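PDB 5H3H: abhydrolase domain-containing protein from Exiguobacterium antarcticum, which is an esterase of the alpha/beta hydrolase fold that cleaves carboxylic esters and probably also works as a perhydrolase. Local coordinates for residues Ile214-Gly217 with Lys218-Val222; Asp253-Glu256 with Lys257-Thr261; Ala228-Met231 with His232-Ala236; Ile163-Ala166 with Lys167-Glu171. All blocks are in the same frame, centred on the assembly; numbering follows the deposited sequence.

Interaction 1 (Ile214-Gly217 with Lys218-Val222)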
loop_
_atom_site.group_PDB
_atom_site.type_symbol
_atom_site.label_atom_id
_atom_site.label_comp_id
_atom_site.label_asym_id
_atom_site.label_seq_id
_atom_site.Cartn_x
_atom_site.Cartn_y
_atom_site.Cartn_z
ATOM N N ILE B 214 18.433 -8.113 6.917
ATOM C CA ILE B 214 19.220 -6.929 7.187
ATOM C C ILE B 214 20.683 -7.377 7.149
ATOM O O ILE B 214 21.063 -8.280 7.883
ATOM C CB ILE B 214 18.926 -6.310 8.599
ATOM C CG1 ILE B 214 17.419 -6.157 8.890
ATOM C CG2 ILE B 214 19.677 -4.981 8.799
ATOM C CD1 ILE B 214 16.689 -5.395 7.831
ATOM N N MET B 215 21.473 -6.709 6.316
ATOM C CA MET B 215 22.900 -6.947 6.173
ATOM C C MET B 215 23.531 -5.620 6.618
ATOM O O MET B 215 23.140 -4.547 6.083
ATOM C CB MET B 215 23.239 -7.266 4.685
ATOM C CG MET B 215 23.095 -8.728 4.305
ATOM S SD MET B 215 23.767 -9.280 2.692
ATOM C CE MET B 215 22.373 -8.742 1.850
ATOM N N HIS B 216 24.478 -5.634 7.588
ATOM C CA HIS B 216 25.066 -4.360 8.000
ATOM C C HIS B 216 26.473 -4.566 8.603
ATOM O O HIS B 216 26.705 -5.553 9.320
ATOM C CB HIS B 216 24.162 -3.710 9.019
ATOM C CG HIS B 216 24.146 -2.230 8.972
ATOM N ND1 HIS B 216 23.028 -1.539 8.598
ATOM C CD2 HIS B 216 25.064 -1.307 9.337
ATOM C CE1 HIS B 216 23.262 -0.237 8.710
ATOM N NE2 HIS B 216 24.501 -0.078 9.147
ATOM N N GLY B 217 27.379 -3.650 8.245
ATOM C CA GLY B 217 28.761 -3.610 8.752
ATOM C C GLY B 217 28.844 -3.146 10.200
ATOM O O GLY B 217 28.282 -2.097 10.579
ATOM N N LYS B 218 29.573 -3.916 11.011
ATOM C CA LYS B 218 29.773 -3.538 12.392
ATOM C C LYS B 218 30.498 -2.194 12.461
ATOM O O LYS B 218 30.179 -1.386 13.336
ATOM C CB LYS B 218 30.540 -4.636 13.157
ATOM C CG LYS B 218 30.343 -4.579 14.661
ATOM C CD LYS B 218 28.871 -4.804 15.043
ATOM C CE LYS B 218 28.677 -5.128 16.527
ATOM N NZ LYS B 218 29.399 -4.167 17.421
ATOM N N LYS B 219 31.394 -1.922 11.485
ATOM C CA LYS B 219 32.204 -0.711 11.457
ATOM C C LYS B 219 31.756 0.450 10.571
ATOM O O LYS B 219 32.538 1.339 10.280
ATOM C CB LYS B 219 33.662 -1.075 11.155
ATOM C CG LYS B 219 34.172 -2.174 12.036
ATOM C CD LYS B 219 35.685 -2.297 11.912
ATOM C CE LYS B 219 36.086 -3.471 11.045
ATOM N NZ LYS B 219 37.449 -3.281 10.483
ATOM N N ASP B 220 30.470 0.485 10.199
ATOM C CA ASP B 220 29.952 1.480 9.311
ATOM C C ASP B 220 29.958 2.839 10.019
ATOM O O ASP B 220 29.359 2.993 11.078
ATOM C CB ASP B 220 28.556 0.996 8.918
ATOM C CG ASP B 220 27.944 1.763 7.856
ATOM O OD1 ASP B 220 28.364 2.936 7.582
ATOM O OD2 ASP B 220 26.933 1.186 7.263
ATOM N N GLN B 221 30.665 3.807 9.446
ATOM C CA GLN B 221 30.748 5.147 9.977
ATOM C C GLN B 221 29.696 6.034 9.327
ATOM O O GLN B 221 29.461 7.150 9.750
ATOM C CB GLN B 221 32.160 5.716 9.747
ATOM C CG GLN B 221 33.258 4.780 10.241
ATOM C CD GLN B 221 34.658 5.382 10.251
ATOM O OE1 GLN B 221 34.900 6.447 9.712
ATOM N NE2 GLN B 221 35.582 4.691 10.871
ATOM N N VAL B 222 29.086 5.551 8.253
ATOM C CA VAL B 222 28.125 6.334 7.494
ATOM C C VAL B 222 26.681 6.170 8.049
ATOM O O VAL B 222 26.011 7.168 8.351
ATOM C CB VAL B 222 28.196 5.905 6.016
ATOM C CG1 VAL B 222 27.128 6.615 5.216
ATOM C CG2 VAL B 222 29.582 6.230 5.441
#
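Gly217 and Asp220 close a type I beta turn where strand 211-217 runs out at the edge of the active-site region, and Asp220 continues it into an Asx turn. The turn bond, from Asp220 N to Gly217 O at 3.4 Å, is weak. CB of Asp220 settles near the same carbonyl, 3.5 Å from Gly217 O. From CB the carboxyl carbon swings to the side opposite the backbone N (chi1 -171°), which carries the carboxylate away from the turn and toward the His216 ring, and the two side chains cross at roughly a right angle. Beyond CG the oxygens part company. OD1 accepts from Val222 N at 2.8 Å, met nearly end-on, and also from the backbone N of Cys223, so the loop's own amides grip it. OD2 is hydrogen-bonded to ND1 of His248, a pocket residue, a geometry consistent with the acid of a Ser-His-Asp triad alongside Ser96. Aspartate suits the position because a short side chain with two acceptors can serve loop and histidine at once. Cut back to an alanine, the position is likely to leave His248 ND1 without its carboxylate mate and the amides of Val222 and Cys223 short of an acceptor. The His216 ring, its NE2 hydrogen-bonded to Cys223 O, lies 34° off the carboxylate plane, with NE2 3.3 Å from Asp220 OD2.

Interaction 2 (Asp253-Glu256 with Lys257-Thr261)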
loop_
_atom_site.group_PDB
_atom_site.type_symbol
_atom_site.label_atom_id
_atom_site.label_comp_id
_atom_site.label_asym_id
_atom_site.label_seq_id
_atom_site.Cartn_x
_atom_site.Cartn_y
_atom_site.Cartn_z
ATOM N N ASP B 253 34.315 -4.600 1.176
ATOM C CA ASP B 253 35.030 -4.985 2.401
ATOM C C ASP B 253 34.958 -6.529 2.631
ATOM O O ASP B 253 35.975 -7.125 3.008
ATOM C CB ASP B 253 34.484 -4.256 3.664
ATOM C CG ASP B 253 34.990 -2.818 3.837
ATOM O OD1 ASP B 253 36.045 -2.427 3.315
ATOM O OD2 ASP B 253 34.343 -2.069 4.587
ATOM N N GLU B 254 33.785 -7.139 2.385
ATOM C CA GLU B 254 33.539 -8.595 2.502
ATOM C C GLU B 254 32.782 -9.064 1.280
ATOM O O GLU B 254 31.725 -9.660 1.352
ATOM C CB GLU B 254 32.773 -8.982 3.804
ATOM C CG GLU B 254 33.630 -8.905 5.100
ATOM C CD GLU B 254 32.878 -9.205 6.433
ATOM O OE1 GLU B 254 32.486 -8.229 7.172
ATOM O OE2 GLU B 254 32.659 -10.402 6.745
ATOM N N ARG B 255 33.380 -8.779 0.140
ATOM C CA ARG B 255 32.789 -9.067 -1.125
ATOM C C ARG B 255 32.154 -10.445 -1.227
ATOM O O ARG B 255 30.982 -10.571 -1.581
ATOM C CB ARG B 255 33.803 -8.898 -2.252
ATOM C CG ARG B 255 33.062 -8.855 -3.595
ATOM C CD ARG B 255 33.657 -9.559 -4.790
ATOM N NE ARG B 255 34.216 -10.882 -4.506
ATOM C CZ ARG B 255 35.488 -11.065 -4.214
ATOM N NH1 ARG B 255 36.299 -10.017 -4.127
ATOM N NH2 ARG B 255 35.937 -12.282 -3.944
ATOM N N GLU B 256 32.955 -11.476 -0.984
ATOM C CA GLU B 256 32.502 -12.853 -1.097
ATOM C C GLU B 256 31.355 -13.206 -0.165
ATOM O O GLU B 256 30.323 -13.798 -0.610
ATOM C CB GLU B 256 33.685 -13.796 -0.880
ATOM C CG GLU B 256 33.511 -15.147 -1.548
ATOM C CD GLU B 256 33.973 -15.146 -2.995
ATOM O OE1 GLU B 256 33.919 -14.078 -3.653
ATOM O OE2 GLU B 256 34.387 -16.219 -3.493
ATOM N N LYS B 257 31.472 -12.807 1.109
ATOM C CA LYS B 257 30.401 -13.072 2.068
ATOM C C LYS B 257 29.103 -12.299 1.707
ATOM O O LYS B 257 27.968 -12.832 1.722
ATOM C CB LYS B 257 30.859 -12.738 3.480
ATOM C CG LYS B 257 29.874 -13.211 4.538
ATOM C CD LYS B 257 30.260 -12.663 5.906
ATOM C CE LYS B 257 29.110 -12.762 6.865
ATOM N NZ LYS B 257 29.475 -12.216 8.205
ATOM N N PHE B 258 29.276 -11.043 1.344
ATOM C CA PHE B 258 28.121 -10.231 0.957
ATOM C C PHE B 258 27.418 -10.886 -0.232
ATOM O O PHE B 258 26.211 -11.119 -0.163
ATOM C CB PHE B 258 28.544 -8.790 0.639
ATOM C CG PHE B 258 27.379 -7.883 0.346
ATOM C CD1 PHE B 258 26.684 -7.273 1.356
ATOM C CD2 PHE B 258 26.974 -7.657 -0.940
ATOM C CE1 PHE B 258 25.594 -6.461 1.107
ATOM C CE2 PHE B 258 25.908 -6.832 -1.193
ATOM C CZ PHE B 258 25.214 -6.237 -0.173
ATOM N N THR B 259 28.169 -11.186 -1.305
ATOM C CA THR B 259 27.595 -11.817 -2.498
ATOM C C THR B 259 26.952 -13.169 -2.220
ATOM O O THR B 259 25.855 -13.439 -2.625
ATOM C CB THR B 259 28.610 -11.926 -3.703
ATOM O OG1 THR B 259 29.852 -12.525 -3.298
ATOM C CG2 THR B 259 28.986 -10.646 -4.161
ATOM N N GLU B 260 27.617 -14.035 -1.495
ATOM C CA GLU B 260 27.061 -15.353 -1.345
ATOM C C GLU B 260 25.893 -15.412 -0.322
ATOM O O GLU B 260 24.993 -16.170 -0.512
ATOM C CB GLU B 260 28.195 -16.355 -1.107
ATOM C CG GLU B 260 29.187 -16.453 -2.283
ATOM C CD GLU B 260 28.591 -16.959 -3.617
ATOM O OE1 GLU B 260 29.012 -16.452 -4.680
ATOM O OE2 GLU B 260 27.737 -17.872 -3.628
ATOM N N THR B 261 25.845 -14.522 0.677
ATOM C CA THR B 261 24.641 -14.296 1.490
ATOM C C THR B 261 23.433 -13.782 0.655
ATOM O O THR B 261 22.278 -14.166 0.868
ATOM C CB THR B 261 24.946 -13.251 2.598
ATOM O OG1 THR B 261 26.085 -13.669 3.368
ATOM C CG2 THR B 261 23.789 -13.055 3.543
HETATM O O HOH W 1 31.475 -14.196 -4.948
#
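The backbone bonds that start helix 255-267 join Glu254, at the N-cap position, to Phe258 and the residues beyond it. Phe258 N reaches Glu254 O at 2.8 Å in an almost straight bond, and Thr259 N and Glu260 N repeat the pattern to Arg255 O and Glu256 O. Hydroxyl contacts come next. With chi1 at 51°, Thr259 OG1 sits between its own backbone N and carbonyl carbon, facing back down the helix, 2.8 Å from Arg255 O and 3.0 Å from Glu256 O. A water donates to the same OG1 at 2.9 Å. Two residues on, Thr261 OG1 donates to Lys257 O at 2.6 Å, from the face opposite the backbone N of Thr261. Small hydroxyl residues suit these places, since they fold onto the helix wall. Among the charged pairs, Arg255 NH2 meets Glu256 OE1 at 2.7 Å, in the guanidinium plane but well above that of the carboxylate. Glu254 and Lys257 run side by side; their salt bridge, OE2 to NZ at 3.9 Å, is long. NZ is hydrogen-bonded to Val242 O, and Glu254 OE1 to Ser246 OG and Glu245 N, which probably draws the two ends apart. Apolar packing falls to Phe258, buried against Met215, Met250 and Phe251. Glu256, paired with Arg255 near the amino end of the helix, would probably be favoured in its ionised form, as would Glu254 by its hydrogen-bond donors.

Interaction 3 (Ala228-Met231 with His232-Ala236)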
loop_
_atom_site.group_PDB
_atom_site.type_symbol
_atom_site.label_atom_id
_atom_site.label_comp_id
_atom_site.label_asym_id
_atom_site.label_seq_id
_atom_site.Cartn_x
_atom_site.Cartn_y
_atom_site.Cartn_z
ATOM N N ALA B 228 20.802 -0.769 12.288
ATOM C CA ALA B 228 20.450 -2.169 12.027
ATOM C C ALA B 228 19.698 -2.798 13.185
ATOM O O ALA B 228 18.732 -3.491 12.991
ATOM C CB ALA B 228 21.679 -3.010 11.700
ATOM N N GLU B 229 20.164 -2.552 14.405
ATOM C CA GLU B 229 19.437 -3.000 15.593
ATOM C C GLU B 229 18.006 -2.474 15.616
ATOM O O GLU B 229 17.071 -3.189 15.940
ATOM C CB GLU B 229 20.234 -2.617 16.856
ATOM C CG GLU B 229 21.455 -3.520 17.026
ATOM C CD GLU B 229 22.459 -3.101 18.114
ATOM O OE1 GLU B 229 22.413 -1.951 18.603
ATOM O OE2 GLU B 229 23.327 -3.932 18.452
ATOM N N VAL B 230 17.821 -1.232 15.243
ATOM C CA VAL B 230 16.503 -0.634 15.264
ATOM C C VAL B 230 15.598 -1.292 14.212
ATOM O O VAL B 230 14.441 -1.662 14.498
ATOM C CB VAL B 230 16.575 0.874 15.130
ATOM C CG1 VAL B 230 15.198 1.488 14.850
ATOM C CG2 VAL B 230 17.135 1.455 16.422
ATOM N N MET B 231 16.154 -1.516 13.037
ATOM C CA MET B 231 15.389 -2.135 11.971
ATOM C C MET B 231 14.969 -3.539 12.312
ATOM O O MET B 231 13.841 -3.899 12.024
ATOM C CB MET B 231 16.168 -2.145 10.674
ATOM C CG MET B 231 16.199 -0.805 9.998
ATOM S SD MET B 231 17.096 -0.844 8.398
ATOM C CE MET B 231 18.818 -0.926 8.901
ATOM N N HIS B 232 15.891 -4.316 12.897
ATOM C CA HIS B 232 15.676 -5.718 13.278
ATOM C C HIS B 232 14.581 -5.841 14.372
ATOM O O HIS B 232 13.843 -6.836 14.411
ATOM C CB HIS B 232 17.019 -6.342 13.747
ATOM C CG HIS B 232 17.005 -7.838 13.940
ATOM N ND1 HIS B 232 17.555 -8.454 15.042
ATOM C CD2 HIS B 232 16.583 -8.841 13.137
ATOM C CE1 HIS B 232 17.428 -9.763 14.932
ATOM N NE2 HIS B 232 16.829 -10.021 13.788
ATOM N N GLU B 233 14.502 -4.857 15.258
ATOM C CA GLU B 233 13.517 -4.899 16.313
ATOM C C GLU B 233 12.120 -4.628 15.763
ATOM O O GLU B 233 11.161 -5.260 16.215
ATOM C CB GLU B 233 13.843 -3.926 17.461
ATOM C CG GLU B 233 14.724 -4.574 18.515
ATOM C CD GLU B 233 14.671 -3.856 19.840
ATOM O OE1 GLU B 233 14.387 -4.504 20.884
ATOM O OE2 GLU B 233 14.919 -2.634 19.822
ATOM N N ASN B 234 12.033 -3.745 14.775
ATOM C CA ASN B 234 10.773 -3.179 14.316
ATOM C C ASN B 234 10.167 -3.763 13.042
ATOM O O ASN B 234 8.953 -3.581 12.797
ATOM C CB ASN B 234 10.893 -1.639 14.200
ATOM C CG ASN B 234 11.030 -0.980 15.570
ATOM O OD1 ASN B 234 10.087 -0.986 16.348
ATOM N ND2 ASN B 234 12.217 -0.435 15.882
ATOM N N ILE B 235 10.975 -4.420 12.220
ATOM C CA ILE B 235 10.449 -5.092 11.028
ATOM C C ILE B 235 10.221 -6.547 11.437
ATOM O O ILE B 235 11.163 -7.259 11.835
ATOM C CB ILE B 235 11.426 -5.034 9.841
ATOM C CG1 ILE B 235 11.703 -3.566 9.427
ATOM C CG2 ILE B 235 10.922 -5.898 8.676
ATOM C CD1 ILE B 235 12.823 -3.441 8.448
ATOM N N ALA B 236 8.965 -6.981 11.299
ATOM C CA ALA B 236 8.503 -8.300 11.668
ATOM C C ALA B 236 9.167 -9.435 10.931
ATOM O O ALA B 236 9.309 -9.453 9.679
ATOM C CB ALA B 236 7.000 -8.360 11.473
#
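Asn234 turns its CG away from its carbonyl carbon and alongside its backbone N (chi1 -69°), and a further twist at chi2 (-68°) brings ND2 back onto the carbonyl of Val230. There ND2 donates to Val230 O at 2.9 Å, tilted from the carbonyl plane, while Asn234 N reaches the same oxygen at 3.2 Å from the opposite face. Val230 puts CG1 opposite its own N, alongside the asparagine, 3.7 Å from ND2. This is the last turn of helix 225-234, the connection of a beta-alpha-beta crossover between parallel strands 211-217 and 239-243. Here some amides spread their bonds over two acceptors: Glu233 N also bonds weakly to Val230 O and Asn234 N weakly to Met231 O. Ile235, the first residue to leave helical geometry, still gives its N to Met231 O at 2.9 Å, and its CD1 packs 4.2 Å from Met231 CB. Both apolar side chains suit the buried flank, where they rest on Leu119 of the sheet, Met231 also on Ile214. A leucine in place of Asn234 has no ND2, and Val230 O is likely to be held less firmly, by backbone amides alone. With the backbone bonds here bent or weak, the neutral NH2 of Asn234 adds a second full donor to Val230 O without introducing charge.

Interaction 4 (Ile163-Ala166 with Lys167-Glu171)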
loop_
_atom_site.group_PDB
_atom_site.type_symbol
_atom_site.label_atom_id
_atom_site.label_comp_id
_atom_site.label_asym_id
_atom_site.label_seq_id
_atom_site.Cartn_x
_atom_site.Cartn_y
_atom_site.Cartn_z
ATOM N N ILE B 163 35.568 7.459 4.678
ATOM C CA ILE B 163 34.731 6.976 5.779
ATOM C C ILE B 163 33.798 5.806 5.332
ATOM O O ILE B 163 33.052 5.294 6.115
ATOM C CB ILE B 163 34.010 8.225 6.407
ATOM C CG1 ILE B 163 34.047 8.129 7.914
ATOM C CG2 ILE B 163 32.624 8.532 5.831
ATOM C CD1 ILE B 163 33.234 9.153 8.699
ATOM N N PHE B 164 33.915 5.355 4.081
ATOM C CA PHE B 164 32.969 4.425 3.414
ATOM C C PHE B 164 33.393 2.986 3.609
ATOM O O PHE B 164 32.547 2.107 3.701
ATOM C CB PHE B 164 32.927 4.768 1.918
ATOM C CG PHE B 164 31.693 4.296 1.190
ATOM C CD1 PHE B 164 31.555 2.985 0.837
ATOM C CD2 PHE B 164 30.688 5.187 0.847
ATOM C CE1 PHE B 164 30.406 2.568 0.166
ATOM C CE2 PHE B 164 29.563 4.777 0.151
ATOM C CZ PHE B 164 29.434 3.483 -0.183
ATOM N N PHE B 165 34.700 2.729 3.724
ATOM C CA PHE B 165 35.233 1.367 3.706
ATOM C C PHE B 165 36.051 1.164 4.950
ATOM O O PHE B 165 36.711 2.074 5.409
ATOM C CB PHE B 165 36.087 1.112 2.466
ATOM C CG PHE B 165 35.331 1.197 1.174
ATOM C CD1 PHE B 165 34.396 0.229 0.848
ATOM C CD2 PHE B 165 35.530 2.273 0.297
ATOM C CE1 PHE B 165 33.661 0.314 -0.357
ATOM C CE2 PHE B 165 34.802 2.361 -0.892
ATOM C CZ PHE B 165 33.869 1.377 -1.214
ATOM N N ALA B 166 35.989 -0.033 5.500
ATOM C CA ALA B 166 36.800 -0.348 6.681
ATOM C C ALA B 166 38.241 -0.678 6.278
ATOM O O ALA B 166 39.163 -0.471 7.056
ATOM C CB ALA B 166 36.175 -1.499 7.452
ATOM N N LYS B 167 38.423 -1.228 5.081
ATOM C CA LYS B 167 39.744 -1.615 4.588
ATOM C C LYS B 167 40.234 -0.664 3.512
ATOM O O LYS B 167 39.427 -0.005 2.813
ATOM C CB LYS B 167 39.708 -3.061 4.094
ATOM C CG LYS B 167 39.839 -4.028 5.246
ATOM C CD LYS B 167 39.757 -5.447 4.780
ATOM C CE LYS B 167 38.331 -5.959 4.828
ATOM N NZ LYS B 167 38.263 -7.362 4.325
ATOM N N GLU B 168 41.559 -0.550 3.404
ATOM C CA GLU B 168 42.149 0.174 2.300
ATOM C C GLU B 168 42.148 -0.729 1.063
ATOM O O GLU B 168 42.860 -1.678 1.001
ATOM C CB GLU B 168 43.555 0.660 2.618
ATOM C CG GLU B 168 43.588 2.063 3.235
ATOM C CD GLU B 168 45.020 2.548 3.470
ATOM O OE1 GLU B 168 45.331 3.064 4.586
ATOM O OE2 GLU B 168 45.838 2.374 2.534
ATOM N N HIS B 169 41.351 -0.403 0.044
ATOM C CA HIS B 169 41.298 -1.204 -1.209
ATOM C C HIS B 169 42.296 -0.638 -2.221
ATOM O O HIS B 169 42.792 0.499 -2.056
ATOM C CB HIS B 169 39.856 -1.223 -1.774
ATOM C CG HIS B 169 38.863 -1.849 -0.838
ATOM N ND1 HIS B 169 38.776 -3.205 -0.643
ATOM C CD2 HIS B 169 37.951 -1.292 -0.001
ATOM C CE1 HIS B 169 37.864 -3.462 0.279
ATOM N NE2 HIS B 169 37.346 -2.320 0.678
ATOM N N PRO B 170 42.626 -1.439 -3.258
ATOM C CA PRO B 170 43.603 -1.024 -4.247
ATOM C C PRO B 170 43.206 0.325 -4.865
ATOM O O PRO B 170 42.009 0.618 -5.048
ATOM C CB PRO B 170 43.584 -2.157 -5.256
ATOM C CG PRO B 170 43.100 -3.345 -4.504
ATOM C CD PRO B 170 42.311 -2.867 -3.341
ATOM N N GLU B 171 44.196 1.146 -5.136
ATOM C CA GLU B 171 44.010 2.477 -5.715
ATOM C C GLU B 171 43.065 2.438 -6.973
ATOM O O GLU B 171 42.185 3.271 -7.083
ATOM C CB GLU B 171 45.404 3.058 -5.991
ATOM C CG GLU B 171 45.575 4.163 -7.018
ATOM C CD GLU B 171 46.816 3.927 -7.912
ATOM O OE1 GLU B 171 46.699 3.220 -8.966
ATOM O OE2 GLU B 171 47.917 4.435 -7.538
#
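Phe165 and His169 make an offset edge-to-face aromatic pair at the protein surface, in the loop that leads from helix 153-164 to helix 171-182, part of the helical region over the sheet. The rings stand almost perpendicular, their planes 83° apart and their centroids separated by 5.2 Å. The imidazole brings the edge holding CD2 and NE2: CD2 lies 3.8 Å from Phe165 CG, and NE2 3.9 Å from Phe165 CD1. CB of each residue already points to the other segment, and with CG beside the backbone N (chi1 -64° and -61°) the two rings meet. Phe165 CB also takes part, lying in the imidazole plane at the ring edge and 3.5 Å from Lys167 O. The other face of the Phe165 ring is met by Phe164 CD1, 3.5 Å above its plane near the rim, which places the phenyl between a histidine and a residue that lines the ethaneperoxoic acid pocket. Phenylalanine suits this spot as a flat, apolar plate with neighbours on both faces. Histidine suits the other, because one edge can lean on the phenyl while its NE2 is hydrogen-bonded to Asp253 OD1. Asp253 also takes the amide of Ala166, and its backbone O holds Lys167 NZ. Bonded to a carboxylate, the imidazole would probably be polarised toward the protonated form, making its CD2-H edge more electropositive and strengthening its attraction for the phenyl pi cloud.

Along the chain the four contacts follow in series, none nesting inside or crossing another. Interaction 4 comes first, in the loop between two helices beside the ligand pocket. Interaction 1 closes the turn after strand 211-217; its Lys219 and Val222 brush Ala166 and Ile163 of interaction 4. Interaction 3 ends the next helix, where Ala228 and Met231 pack on Ile214 and His216, tying helix to strand. Interaction 2 opens the last helix: Phe258 and Thr261 rest on Met215 SD, so the end of strand 211-217 is flanked by interactions 2 and 3. Interactions 2 and 3 do not touch, their nearest atoms about 12 Å apart; Asp253 links interaction 2 to interaction 4.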